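PDB 6FKK: MIP07328p from Drosophila melanogaster, which probably acts as a chemorepellent axon guidance cue, a semaphorin that binds receptors through its extracellular region, of which this chain is the sema domain with its plexin repeat. Local coordinates for residues I201-Y206 and S281-Y286; Q394-S397 and A401-D404. One frame throughout, in Å; residues are numbered along the deposited sequence.

Contact 1 of 2, residues I201-Y206 and S281-Y286; sequences IERNGY and SKSLIY
Ile-201 and Arg-203 face Ile-285 and Ser-283 across two strands that run in opposite senses but share no backbone hydrogen bond: the CA atoms of Ile-201 and Ile-285 are 9.7 Å apart, those of Arg-203 and Ser-283 10.4 Å. The sema domain is a beta propeller, and such spacing, bridged by side chains alone, fits the face-to-face stacking of neighbouring blades. Strand 196-203 ends here in a tight hairpin, a type I' turn from Arg-203 to Tyr-206 with Asn-204 and Gly-205 at its corners. It is closed by Tyr-206 N to Arg-203 O (2.8 Å) and Arg-203 N to Tyr-206 O (3.0 Å).

Farther from the turn the meeting is apolar and slight, Ile-201 CG1 approaching Ile-285 CD1 to 4.4 Å. Ile-276 of strand 265-279 touches both of these residues as well as Arg-203 and Ser-283, so that it borders the apolar and the polar part of the contact alike. Toward the turn the link becomes polar. With CG trans to the backbone N (chi1 178°) and a bend at chi2, the Arg-203 chain carries its guanidinium across to the serine. Glu-278 adds a long, weak ion pair to Arg-203 NH1 and a weak hydrogen bond to Ser-283 OG. The main bond runs from Arg-203 NH2 to Ser-283 OG, 2.7 Å long and bent to 131° at the hydrogen, with the hydroxyl lying 33° out of the guanidinium plane.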
loop_
_atom_site.group_PDB
_atom_site.type_symbol
_atom_site.label_atom_id
_atom_site.label_comp_id
_atom_site.label_asym_id
_atom_site.label_seq_id
_atom_site.Cartn_x
_atom_site.Cartn_y
_atom_site.Cartn_z
ATOM N N ILE A 201 -1.894 8.345 -0.427
ATOM C CA ILE A 201 -3.235 8.418 0.144
ATOM C C ILE A 201 -3.599 9.879 0.366
ATOM O O ILE A 201 -2.794 10.650 0.901
ATOM C CB ILE A 201 -3.343 7.643 1.470
ATOM C CG1 ILE A 201 -2.749 6.237 1.343
ATOM C CG2 ILE A 201 -4.794 7.562 1.897
ATOM C CD1 ILE A 201 -3.590 5.286 0.524
ATOM N N GLU A 202 -4.812 10.252 -0.033
ATOM C CA GLU A 202 -5.361 11.569 0.256
ATOM C C GLU A 202 -6.056 11.547 1.612
ATOM O O GLU A 202 -6.766 10.591 1.939
ATOM C CB GLU A 202 -6.349 11.987 -0.837
ATOM C CG GLU A 202 -7.066 13.304 -0.578
ATOM C CD GLU A 202 -8.297 13.480 -1.451
ATOM O OE1 GLU A 202 -8.626 12.547 -2.214
ATOM O OE2 GLU A 202 -8.937 14.551 -1.372
ATOM N N ARG A 203 -5.852 12.602 2.400
ATOM C CA ARG A 203 -6.432 12.650 3.742
ATOM C C ARG A 203 -6.422 14.079 4.263
ATOM O O ARG A 203 -5.354 14.690 4.368
ATOM C CB ARG A 203 -5.665 11.733 4.693
ATOM C CG ARG A 203 -6.171 11.749 6.126
ATOM C CD ARG A 203 -7.453 10.949 6.278
ATOM N NE ARG A 203 -7.831 10.803 7.681
ATOM C CZ ARG A 203 -8.744 9.946 8.122
ATOM N NH1 ARG A 203 -9.375 9.151 7.268
ATOM N NH2 ARG A 203 -9.024 9.880 9.417
ATOM N N ASN A 204 -7.610 14.600 4.583
ATOM C CA ASN A 204 -7.777 15.820 5.380
ATOM C C ASN A 204 -7.012 17.005 4.792
ATOM O O ASN A 204 -6.300 17.727 5.493
ATOM C CB ASN A 204 -7.364 15.577 6.834
ATOM C CG ASN A 204 -8.313 14.647 7.563
ATOM O OD1 ASN A 204 -9.489 14.545 7.216
ATOM N ND2 ASN A 204 -7.807 13.968 8.587
ATOM N N GLY A 205 -7.172 17.212 3.490
ATOM C CA GLY A 205 -6.504 18.313 2.835
ATOM C C GLY A 205 -5.041 18.085 2.529
ATOM O O GLY A 205 -4.406 18.965 1.934
ATOM N N TYR A 206 -4.486 16.942 2.919
ATOM C CA TYR A 206 -3.122 16.566 2.583
ATOM C C TYR A 206 -3.130 15.437 1.560
ATOM O O TYR A 206 -4.151 14.786 1.315
ATOM C CB TYR A 206 -2.341 16.120 3.828
ATOM C CG TYR A 206 -2.280 17.136 4.944
ATOM C CD1 TYR A 206 -1.359 18.174 4.913
ATOM C CD2 TYR A 206 -3.129 17.043 6.040
ATOM C CE1 TYR A 206 -1.294 19.102 5.935
ATOM C CE2 TYR A 206 -3.073 17.969 7.069
ATOM C CZ TYR A 206 -2.154 18.996 7.010
ATOM O OH TYR A 206 -2.089 19.921 8.027
ATOM N N SER A 281 -13.372 4.089 15.849
ATOM C CA SER A 281 -13.082 5.516 15.808
ATOM C C SER A 281 -11.689 5.822 15.278
ATOM O O SER A 281 -11.303 6.994 15.241
ATOM C CB SER A 281 -13.243 6.123 17.204
ATOM O OG SER A 281 -12.307 5.563 18.107
ATOM N N LYS A 282 -10.936 4.808 14.863
ATOM C CA LYS A 282 -9.544 4.972 14.474
ATOM C C LYS A 282 -9.371 4.688 12.989
ATOM O O LYS A 282 -9.930 3.722 12.460
ATOM C CB LYS A 282 -8.642 4.048 15.294
ATOM C CG LYS A 282 -8.850 4.177 16.793
ATOM C CD LYS A 282 -7.878 3.311 17.571
ATOM C CE LYS A 282 -8.114 3.443 19.065
ATOM N NZ LYS A 282 -8.068 4.866 19.498
ATOM N N SER A 283 -8.599 5.543 12.323
ATOM C CA SER A 283 -8.253 5.376 10.917
ATOM C C SER A 283 -6.859 4.766 10.836
ATOM O O SER A 283 -5.895 5.346 11.347
ATOM C CB SER A 283 -8.303 6.713 10.177
ATOM O OG SER A 283 -9.535 7.377 10.400
ATOM N N LEU A 284 -6.756 3.603 10.198
ATOM C CA LEU A 284 -5.533 2.816 10.197
ATOM C C LEU A 284 -4.997 2.640 8.783
ATOM O O LEU A 284 -5.751 2.638 7.806
ATOM C CB LEU A 284 -5.765 1.437 10.823
ATOM C CG LEU A 284 -5.411 1.253 12.299
ATOM C CD1 LEU A 284 -5.990 2.371 13.159
ATOM C CD2 LEU A 284 -5.893 -0.108 12.783
ATOM N N ILE A 285 -3.678 2.486 8.692
ATOM C CA ILE A 285 -2.992 2.126 7.458
ATOM C C ILE A 285 -2.093 0.938 7.767
ATOM O O ILE A 285 -1.176 1.049 8.591
ATOM C CB ILE A 285 -2.169 3.291 6.880
ATOM C CG1 ILE A 285 -3.088 4.403 6.368
ATOM C CG2 ILE A 285 -1.263 2.799 5.763
ATOM C CD1 ILE A 285 -2.348 5.538 5.691
ATOM N N TYR A 286 -2.363 -0.195 7.126
ATOM C CA TYR A 286 -1.552 -1.390 7.297
ATOM C C TYR A 286 -0.464 -1.433 6.233
ATOM O O TYR A 286 -0.721 -1.169 5.055
ATOM C CB TYR A 286 -2.417 -2.648 7.215
ATOM C CG TYR A 286 -3.437 -2.775 8.325
ATOM C CD1 TYR A 286 -4.652 -2.107 8.260
ATOM C CD2 TYR A 286 -3.189 -3.573 9.434
ATOM C CE1 TYR A 286 -5.588 -2.226 9.269
ATOM C CE2 TYR A 286 -4.120 -3.696 10.447
ATOM C CZ TYR A 286 -5.316 -3.022 10.359
ATOM O OH TYR A 286 -6.245 -3.144 11.367
#

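Contact 2 of 2, residues Q394-S397 and A401-D404; sequences QVKS and AYYD
Val-395 and Tyr-403 form the hydrogen-bonded pair of an antiparallel hairpin, with Val-395 N to Tyr-403 O at 2.8 Å and Tyr-403 N to Val-395 O at 2.9 Å. At the loop end, Ala-401 O takes two donors from one residue: Ser-397 N, almost in line with the carbonyl (2.8 Å), and Ser-397 OG. The same hydroxyl lies at the edge of the Tyr-403 ring.

On the face carrying Lys-396 and Tyr-402, the lysine stretches over the tyrosine ring, its CG 4.1 Å from the centroid in a CH-pi contact. The final bend, at chi4 (64°), turns NZ back to the phenol, 3.0 Å from Tyr-402 OH; Gly-400 O in the loop also accepts from this ammonium.

Farther from the loop, Asp-404 OD1 is gripped twice by Gln-394, by the backbone N nearly along its C-O axis and by NE2 from above the carboxylate plane (3.0 Å). Amide and carboxylate stand almost perpendicular, 84° apart. The other oxygen, OD2, is hydrogen-bonded to Ser-279 OG and Tyr-286 OH, which together with Gln-394 limit the rotation of the carboxylate.

The hairpin thus joins strands 386-396 and 402-410 of one propeller blade, with strand 265-279 beside Gln-394 and Asp-404, and Ile-494 and Leu-523 of the plexin repeat against Val-395 and Tyr-403 respectively.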
loop_
_atom_site.group_PDB
_atom_site.type_symbol
_atom_site.label_atom_id
_atom_site.label_comp_id
_atom_site.label_asym_id
_atom_site.label_seq_id
_atom_site.Cartn_x
_atom_site.Cartn_y
_atom_site.Cartn_z
ATOM N N GLN A 394 -13.362 -4.868 10.447
ATOM C CA GLN A 394 -14.500 -4.907 11.367
ATOM C C GLN A 394 -15.425 -6.089 11.082
ATOM O O GLN A 394 -16.640 -5.938 10.933
ATOM C CB GLN A 394 -15.266 -3.584 11.338
ATOM C CG GLN A 394 -14.450 -2.392 11.826
ATOM C CD GLN A 394 -13.959 -2.560 13.255
ATOM O OE1 GLN A 394 -14.708 -2.349 14.211
ATOM N NE2 GLN A 394 -12.696 -2.942 13.406
ATOM N N VAL A 395 -14.839 -7.279 11.014
ATOM C CA VAL A 395 -15.623 -8.505 10.917
ATOM C C VAL A 395 -16.167 -8.832 12.302
ATOM O O VAL A 395 -15.404 -8.974 13.263
ATOM C CB VAL A 395 -14.779 -9.659 10.363
ATOM C CG1 VAL A 395 -15.590 -10.942 10.333
ATOM C CG2 VAL A 395 -14.269 -9.314 8.974
ATOM N N LYS A 396 -17.489 -8.945 12.410
ATOM C CA LYS A 396 -18.129 -9.201 13.695
ATOM C C LYS A 396 -18.050 -10.688 14.023
ATOM O O LYS A 396 -18.546 -11.525 13.261
ATOM C CB LYS A 396 -19.581 -8.730 13.672
ATOM C CG LYS A 396 -20.251 -8.721 15.040
ATOM C CD LYS A 396 -21.716 -8.329 14.938
ATOM C CE LYS A 396 -22.388 -8.329 16.301
ATOM N NZ LYS A 396 -21.804 -7.302 17.209
ATOM N N SER A 397 -17.430 -11.014 15.154
ATOM C CA SER A 397 -17.300 -12.396 15.584
ATOM C C SER A 397 -18.611 -12.885 16.202
ATOM O O SER A 397 -19.516 -12.103 16.506
ATOM C CB SER A 397 -16.139 -12.539 16.571
ATOM O OG SER A 397 -16.322 -11.721 17.715
ATOM N N ALA A 401 -17.522 -9.117 19.222
ATOM C CA ALA A 401 -16.410 -8.204 19.020
ATOM C C ALA A 401 -16.053 -8.112 17.539
ATOM O O ALA A 401 -16.342 -9.012 16.746
ATOM C CB ALA A 401 -15.188 -8.650 19.825
ATOM N N TYR A 402 -15.408 -7.010 17.171
ATOM C CA TYR A 402 -15.061 -6.729 15.784
ATOM C C TYR A 402 -13.554 -6.850 15.599
ATOM O O TYR A 402 -12.781 -6.262 16.362
ATOM C CB TYR A 402 -15.548 -5.339 15.374
ATOM C CG TYR A 402 -17.053 -5.207 15.413
ATOM C CD1 TYR A 402 -17.712 -4.883 16.592
ATOM C CD2 TYR A 402 -17.817 -5.425 14.276
ATOM C CE1 TYR A 402 -19.089 -4.771 16.634
ATOM C CE2 TYR A 402 -19.192 -5.314 14.307
ATOM C CZ TYR A 402 -19.823 -4.988 15.488
ATOM O OH TYR A 402 -21.194 -4.880 15.526
ATOM N N TYR A 403 -13.146 -7.621 14.592
ATOM C CA TYR A 403 -11.740 -7.852 14.296
ATOM C C TYR A 403 -11.464 -7.536 12.834
ATOM O O TYR A 403 -12.288 -7.825 11.961
ATOM C CB TYR A 403 -11.335 -9.302 14.587
ATOM C CG TYR A 403 -11.603 -9.754 16.003
ATOM C CD1 TYR A 403 -10.647 -9.592 16.997
ATOM C CD2 TYR A 403 -12.808 -10.351 16.345
ATOM C CE1 TYR A 403 -10.888 -10.009 18.294
ATOM C CE2 TYR A 403 -13.058 -10.771 17.636
ATOM C CZ TYR A 403 -12.095 -10.597 18.607
ATOM O OH TYR A 403 -12.346 -11.015 19.893
ATOM N N ASP A 404 -10.302 -6.946 12.571
ATOM C CA ASP A 404 -9.835 -6.761 11.204
ATOM C C ASP A 404 -9.140 -8.035 10.738
ATOM O O ASP A 404 -8.132 -8.447 11.321
ATOM C CB ASP A 404 -8.881 -5.572 11.116
ATOM C CG ASP A 404 -9.581 -4.245 11.326
ATOM O OD1 ASP A 404 -10.827 -4.237 11.378
ATOM O OD2 ASP A 404 -8.885 -3.212 11.439
#

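Overall arrangement
The two contacts follow one another along the chain, with centres 20 Å apart, and meet through strand 282-290. Ile-285 and Tyr-286, adjacent in sequence, send their side chains to opposite faces of that strand: the isoleucine into contact 1, the tyrosine toward contact 2. There Tyr-286 OH lies 2.6 Å from Asp-404 OD2, a probable hydrogen bond. Strand 265-279 also takes part in both, through Ile-276 and Glu-278 at contact 1 and Ser-279 at contact 2. The blade that includes strands 265-279 and 282-290 is thus met on one face at contact 1 and on the other through Tyr-286 at contact 2. The centre of contact 1 lies about 13 Å from the centre of the chain, and that of contact 2, which borders the plexin repeat, about 22 Å.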